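Local atomic coordinates of Glyoxalase/bleomycin resistance protein/dioxygenase (Nocardioides sp., PDB entry 4MYM), a protein that belongs to the glyoxalase/bleomycin resistance protein/dioxygenase superfamily and is of unestablished function, probably a metal-dependent enzyme or a drug-binding resistance protein. Residues A[103-108]-A[149-154]; A[110-115]-A[127-132]. All blocks are in the same frame, centred on the assembly; numbering follows the deposited sequence.

Contact 1 of 2, residues A[103-108]-A[149-154]; sequences VELSSP and WEYFAW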
loop_
_atom_site.group_PDB
_atom_site.type_symbol
_atom_site.label_atom_id
_atom_site.label_comp_id
_atom_site.label_asym_id
_atom_site.label_seq_id
_atom_site.Cartn_x
_atom_site.Cartn_y
_atom_site.Cartn_z
ATOM N N VAL A 103 6.106 5.560 -6.167
ATOM C CA VAL A 103 7.277 4.962 -6.755
ATOM C C VAL A 103 8.330 6.058 -6.883
ATOM O O VAL A 103 8.166 6.976 -7.670
ATOM C CB VAL A 103 6.929 4.401 -8.148
ATOM C CG1 VAL A 103 8.159 3.856 -8.848
ATOM C CG2 VAL A 103 5.828 3.354 -8.054
ATOM N N GLU A 104 9.403 5.984 -6.098
ATOM C CA GLU A 104 10.403 7.017 -6.153
ATOM C C GLU A 104 11.353 6.679 -7.298
ATOM O O GLU A 104 11.861 5.574 -7.354
ATOM C CB GLU A 104 11.205 7.114 -4.862
ATOM C CG GLU A 104 12.247 8.227 -4.949
ATOM C CD GLU A 104 13.000 8.488 -3.662
ATOM O OE1 GLU A 104 12.644 7.917 -2.600
ATOM O OE2 GLU A 104 13.968 9.278 -3.728
ATOM N N LEU A 105 11.585 7.636 -8.193
ATOM C CA LEU A 105 12.611 7.490 -9.232
ATOM C C LEU A 105 13.872 8.280 -8.856
ATOM O O LEU A 105 13.856 9.082 -7.926
ATOM C CB LEU A 105 12.060 7.941 -10.580
ATOM C CG LEU A 105 10.821 7.206 -11.110
ATOM C CD1 LEU A 105 10.593 7.557 -12.564
ATOM C CD2 LEU A 105 10.918 5.689 -10.959
ATOM N N SER A 106 14.955 8.054 -9.595
ATOM C CA SER A 106 16.268 8.569 -9.221
ATOM C C SER A 106 16.611 9.959 -9.746
ATOM O O SER A 106 17.627 10.505 -9.353
ATOM C CB SER A 106 17.352 7.593 -9.675
ATOM O OG SER A 106 17.107 6.320 -9.122
ATOM N N SER A 107 15.794 10.525 -10.632
ATOM C CA SER A 107 16.020 11.896 -11.084
ATOM C C SER A 107 14.759 12.477 -11.716
ATOM O O SER A 107 13.964 11.731 -12.269
ATOM C CB SER A 107 17.162 11.954 -12.109
ATOM O OG SER A 107 16.651 12.010 -13.431
ATOM N N PRO A 108 14.596 13.808 -11.659
ATOM C CA PRO A 108 13.449 14.500 -12.272
ATOM C C PRO A 108 13.278 14.227 -13.748
ATOM O O PRO A 108 12.162 14.133 -14.239
ATOM C CB PRO A 108 13.765 15.977 -12.029
ATOM C CG PRO A 108 14.543 15.964 -10.770
ATOM C CD PRO A 108 15.382 14.722 -10.815
ATOM N N TRP A 149 -1.559 6.263 -8.476
ATOM C CA TRP A 149 -0.110 6.081 -8.449
ATOM C C TRP A 149 0.601 7.409 -8.625
ATOM O O TRP A 149 0.143 8.286 -9.377
ATOM C CB TRP A 149 0.309 5.147 -9.579
ATOM C CG TRP A 149 -0.147 3.716 -9.403
ATOM C CD1 TRP A 149 -1.426 3.237 -9.494
ATOM C CD2 TRP A 149 0.683 2.581 -9.133
ATOM N NE1 TRP A 149 -1.444 1.876 -9.285
ATOM C CE2 TRP A 149 -0.163 1.448 -9.057
ATOM C CE3 TRP A 149 2.060 2.412 -8.942
ATOM C CZ2 TRP A 149 0.331 0.157 -8.797
ATOM C CZ3 TRP A 149 2.544 1.149 -8.680
ATOM C CH2 TRP A 149 1.681 0.033 -8.609
ATOM N N GLU A 150 1.705 7.557 -7.904
ATOM C CA GLU A 150 2.583 8.689 -8.015
ATOM C C GLU A 150 3.973 8.153 -8.354
ATOM O O GLU A 150 4.449 7.218 -7.717
ATOM C CB GLU A 150 2.644 9.449 -6.707
ATOM C CG GLU A 150 3.622 10.629 -6.718
ATOM C CD GLU A 150 3.956 11.142 -5.345
ATOM O OE1 GLU A 150 4.431 10.344 -4.503
ATOM O OE2 GLU A 150 3.787 12.347 -5.098
ATOM N N TYR A 151 4.587 8.704 -9.395
ATOM C CA TYR A 151 6.019 8.539 -9.622
ATOM C C TYR A 151 6.589 9.899 -9.280
ATOM O O TYR A 151 6.058 10.928 -9.716
ATOM C CB TYR A 151 6.342 8.176 -11.075
ATOM C CG TYR A 151 6.054 6.766 -11.531
ATOM C CD1 TYR A 151 4.989 6.023 -11.018
ATOM C CD2 TYR A 151 6.819 6.182 -12.537
ATOM C CE1 TYR A 151 4.729 4.741 -11.459
ATOM C CE2 TYR A 151 6.551 4.904 -12.989
ATOM C CZ TYR A 151 5.507 4.185 -12.440
ATOM O OH TYR A 151 5.236 2.918 -12.907
ATOM N N PHE A 152 7.632 9.934 -8.457
ATOM C CA PHE A 152 8.202 11.189 -8.011
ATOM C C PHE A 152 9.721 11.076 -7.959
ATOM O O PHE A 152 10.262 9.976 -7.810
ATOM C CB PHE A 152 7.651 11.647 -6.656
ATOM C CG PHE A 152 8.141 10.846 -5.468
ATOM C CD1 PHE A 152 7.571 9.614 -5.152
ATOM C CD2 PHE A 152 9.144 11.336 -4.651
ATOM C CE1 PHE A 152 8.022 8.874 -4.064
ATOM C CE2 PHE A 152 9.598 10.591 -3.568
ATOM C CZ PHE A 152 9.029 9.374 -3.268
ATOM N N ALA A 153 10.376 12.221 -8.119
ATOM C CA ALA A 153 11.817 12.337 -7.913
ATOM C C ALA A 153 12.139 13.705 -7.315
ATOM O O ALA A 153 11.534 14.724 -7.676
ATOM C CB ALA A 153 12.557 12.101 -9.212
ATOM N N TRP A 154 13.074 13.713 -6.368
ATOM C CA TRP A 154 13.401 14.913 -5.624
ATOM C C TRP A 154 14.178 15.887 -6.508
ATOM O O TRP A 154 15.046 15.477 -7.264
ATOM C CB TRP A 154 14.245 14.588 -4.387
ATOM C CG TRP A 154 13.521 13.778 -3.369
ATOM C CD1 TRP A 154 13.879 12.560 -2.900
ATOM C CD2 TRP A 154 12.305 14.128 -2.705
ATOM N NE1 TRP A 154 12.962 12.121 -1.986
ATOM C CE2 TRP A 154 11.980 13.063 -1.851
ATOM C CE3 TRP A 154 11.450 15.230 -2.764
ATOM C CZ2 TRP A 154 10.838 13.068 -1.047
ATOM C CZ3 TRP A 154 10.315 15.236 -1.971
ATOM C CH2 TRP A 154 10.023 14.159 -1.120
HETATM O O HOH W 1 14.270 10.932 -5.953
HETATM O O HOH W 2 12.559 9.613 -0.494
#
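Val103 and Glu104 run parallel to Tyr151 and Phe152 as neighbouring strands, and three backbone hydrogen bonds tie them: Val103 N to Glu150 O at 2.8 Å, Phe152 N to Val103 O at 3.1 Å, and Leu105 N to Phe152 O at 2.7 Å, the last nearly straight at 169°. Val103 lies on one face of the sheet beside Tyr151, its CB over a face of the Tyr151 ring in a CH-pi contact, while CG2 reaches the edge of the Trp149 indole near CE3. Leu105 CD1 adds to this apolar layer, 4.0 Å from Tyr151 CD2. The pairing joins the first and last strands of a βαβββ module, the repeating unit of the vicinal oxygen chelate fold; the chain then turns into helix 108-120, whose N-cap is Ser107. Turned to the other face, Glu104 packs on Phe152: CA sits over the phenyl face and CB meets CZ at 3.5 Å. Phe152 CG stands between its own backbone N and carbonyl carbon (chi1 72°), which brings the ring back over the neighbouring strand. The extended Glu104 chain carries its carboxylate to Trp154, where two waters do the bonding. One donates to Glu104 OE2 and Leu105 O and accepts from Trp154 N; the other donates to Glu104 OE1 and accepts from Trp154 NE1 at 2.9 Å. On the second subunit, Thr32 OG1 hydrogen-bonds Glu104 N. Where 103-108 turns toward the helix, Ala153 CB packs against the Ser107 carbonyl group, 3.4 Å from Ser107 C.

Contact 2 of 2, residues A[110-115]-A[127-132]; sequences EIDTAY and SPPADY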
loop_
_atom_site.group_PDB
_atom_site.type_symbol
_atom_site.label_atom_id
_atom_site.label_comp_id
_atom_site.label_asym_id
_atom_site.label_seq_id
_atom_site.Cartn_x
_atom_site.Cartn_y
_atom_site.Cartn_z
ATOM N N GLU A 110 14.051 11.470 -15.317
ATOM C CA GLU A 110 13.481 10.144 -15.462
ATOM C C GLU A 110 11.935 10.135 -15.376
ATOM O O GLU A 110 11.269 9.249 -15.982
ATOM C CB GLU A 110 14.067 9.164 -14.418
ATOM C CG GLU A 110 13.741 7.711 -14.747
ATOM C CD GLU A 110 14.306 6.717 -13.736
ATOM O OE1 GLU A 110 15.112 7.113 -12.867
ATOM O OE2 GLU A 110 13.939 5.532 -13.841
ATOM N N ILE A 111 11.386 11.092 -14.640
ATOM C CA ILE A 111 9.921 11.268 -14.542
ATOM C C ILE A 111 9.319 11.504 -15.939
ATOM O O ILE A 111 8.393 10.808 -16.352
ATOM C CB ILE A 111 9.557 12.413 -13.568
ATOM C CG1 ILE A 111 10.020 12.081 -12.149
ATOM C CG2 ILE A 111 8.056 12.718 -13.583
ATOM C CD1 ILE A 111 9.325 10.891 -11.491
ATOM N N ASP A 112 9.900 12.424 -16.699
ATOM C CA ASP A 112 9.381 12.722 -18.035
ATOM C C ASP A 112 9.503 11.526 -18.964
ATOM O O ASP A 112 8.626 11.289 -19.772
ATOM C CB ASP A 112 10.070 13.952 -18.626
ATOM C CG ASP A 112 9.852 15.194 -17.789
ATOM O OD1 ASP A 112 10.464 15.307 -16.709
ATOM O OD2 ASP A 112 9.065 16.080 -18.202
ATOM N N THR A 113 10.584 10.752 -18.840
ATOM C CA THR A 113 10.742 9.533 -19.616
ATOM C C THR A 113 9.687 8.494 -19.264
ATOM O O THR A 113 9.079 7.872 -20.146
ATOM C CB THR A 113 12.146 8.901 -19.388
ATOM O OG1 THR A 113 13.145 9.791 -19.888
ATOM C CG2 THR A 113 12.269 7.614 -20.122
ATOM N N ALA A 114 9.484 8.273 -17.973
ATOM C CA ALA A 114 8.462 7.313 -17.531
ATOM C C ALA A 114 7.068 7.726 -18.030
ATOM O O ALA A 114 6.299 6.890 -18.498
ATOM C CB ALA A 114 8.475 7.196 -16.012
ATOM N N TYR A 115 6.771 9.015 -17.931
ATOM C CA TYR A 115 5.506 9.592 -18.408
ATOM C C TYR A 115 5.233 9.218 -19.870
ATOM O O TYR A 115 4.167 8.679 -20.212
ATOM C CB TYR A 115 5.551 11.108 -18.216
ATOM C CG TYR A 115 4.414 11.870 -18.852
ATOM C CD1 TYR A 115 3.132 11.819 -18.311
ATOM C CD2 TYR A 115 4.610 12.643 -20.004
ATOM C CE1 TYR A 115 2.082 12.517 -18.880
ATOM C CE2 TYR A 115 3.557 13.354 -20.580
ATOM C CZ TYR A 115 2.296 13.294 -20.010
ATOM O OH TYR A 115 1.226 13.976 -20.566
ATOM N N SER A 127 -2.153 15.058 -14.957
ATOM C CA SER A 127 -1.458 16.223 -15.512
ATOM C C SER A 127 -0.151 15.739 -16.091
ATOM O O SER A 127 0.347 14.678 -15.672
ATOM C CB SER A 127 -1.094 17.253 -14.438
ATOM O OG SER A 127 -2.176 17.545 -13.592
ATOM N N PRO A 128 0.429 16.511 -17.037
ATOM C CA PRO A 128 1.799 16.183 -17.434
ATOM C C PRO A 128 2.761 16.402 -16.289
ATOM O O PRO A 128 2.406 17.037 -15.291
ATOM C CB PRO A 128 2.103 17.198 -18.561
ATOM C CG PRO A 128 0.764 17.619 -19.062
ATOM C CD PRO A 128 -0.121 17.618 -17.839
ATOM N N PRO A 129 4.017 15.933 -16.448
ATOM C CA PRO A 129 5.033 16.149 -15.439
ATOM C C PRO A 129 5.073 17.597 -14.967
ATOM O O PRO A 129 4.931 18.515 -15.783
ATOM C CB PRO A 129 6.328 15.781 -16.171
ATOM C CG PRO A 129 5.914 14.736 -17.142
ATOM C CD PRO A 129 4.514 15.119 -17.571
ATOM N N ALA A 130 5.229 17.799 -13.665
ATOM C CA ALA A 130 5.374 19.149 -13.108
ATOM C C ALA A 130 6.168 19.112 -11.827
ATOM O O ALA A 130 6.282 18.060 -11.189
ATOM C CB ALA A 130 4.004 19.779 -12.858
ATOM N N ASP A 131 6.714 20.270 -11.461
ATOM C CA ASP A 131 7.378 20.465 -10.184
ATOM C C ASP A 131 6.367 20.930 -9.150
ATOM O O ASP A 131 5.542 21.823 -9.410
ATOM C CB ASP A 131 8.519 21.480 -10.314
ATOM C CG ASP A 131 9.614 21.007 -11.256
ATOM O OD1 ASP A 131 9.639 19.800 -11.607
ATOM O OD2 ASP A 131 10.468 21.832 -11.631
ATOM N N TYR A 132 6.420 20.314 -7.973
ATOM C CA TYR A 132 5.458 20.595 -6.929
ATOM C C TYR A 132 6.114 21.310 -5.760
ATOM O O TYR A 132 7.335 21.261 -5.605
ATOM C CB TYR A 132 4.774 19.293 -6.485
ATOM C CG TYR A 132 3.820 18.809 -7.549
ATOM C CD1 TYR A 132 2.477 19.186 -7.525
ATOM C CD2 TYR A 132 4.279 18.066 -8.628
ATOM C CE1 TYR A 132 1.612 18.786 -8.514
ATOM C CE2 TYR A 132 3.417 17.657 -9.624
ATOM C CZ TYR A 132 2.085 18.022 -9.558
ATOM O OH TYR A 132 1.246 17.624 -10.544
#
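Pro129 packs on Tyr115 and Asp112 of helix 108-120, where the chain, after leaving that helix, returns into strand 130-132. The connection leads from the helix to the second strand of a βαβββ module of the vicinal oxygen chelate fold, with the helix lying on one face of the sheet. The main interaction is CH-pi: Pro129 CD stands almost exactly above the centre of the Tyr115 ring, 3.4 Å from the centroid and 8° off the ring normal. The two side chains cross, CD over the face, and Pro129 CG lies 3.8 Å from Tyr115 CB. Tyr115 CG is anti to its own backbone N (chi1 171°), which carries the phenol out from the helix across the two prolines. Apolar contacts continue the patch at both ends. Pro128 lies alongside the far end of the phenol, CB 4.2 Å from Tyr115 CZ, and Ile111 CG2 makes a looser approach to Pro129 CB at 4.4 Å. Phe125 also meets the Tyr115 ring, the two planes inclined at about 60°. Polar pairing involves a residue beyond the two segments: Arg137 on strand 136-142 forms salt bridges with both Asp112 and Asp131, using NE for Asp112 OD1 and NH1 for Asp131 OD1. It thereby joins the helix to the returning strand. The other carboxylate oxygen of Asp112, OD2, rests against the proline ring, 3.4 Å from Pro129 CB.

Both contacts belong to one βαβββ module and involve the same four-stranded sheet. Contact 1 is the more buried, pairing an outermost strand of the chain's sheet with its neighbour through backbone bonds; contact 2 lies at the surface and rests on side-chain packing between the helix and the loop entering the other outermost strand. In sequence, contact 2 is nested within the loop that contact 1 closes. They meet at Ile111, whose CD1 lies 3.7 Å from Leu105 CD1 and also packs against the backbone of 151-153. The second subunit reaches both, by bonding and packing in contact 1 and by packing alone, on Ser127 and Tyr132, in contact 2.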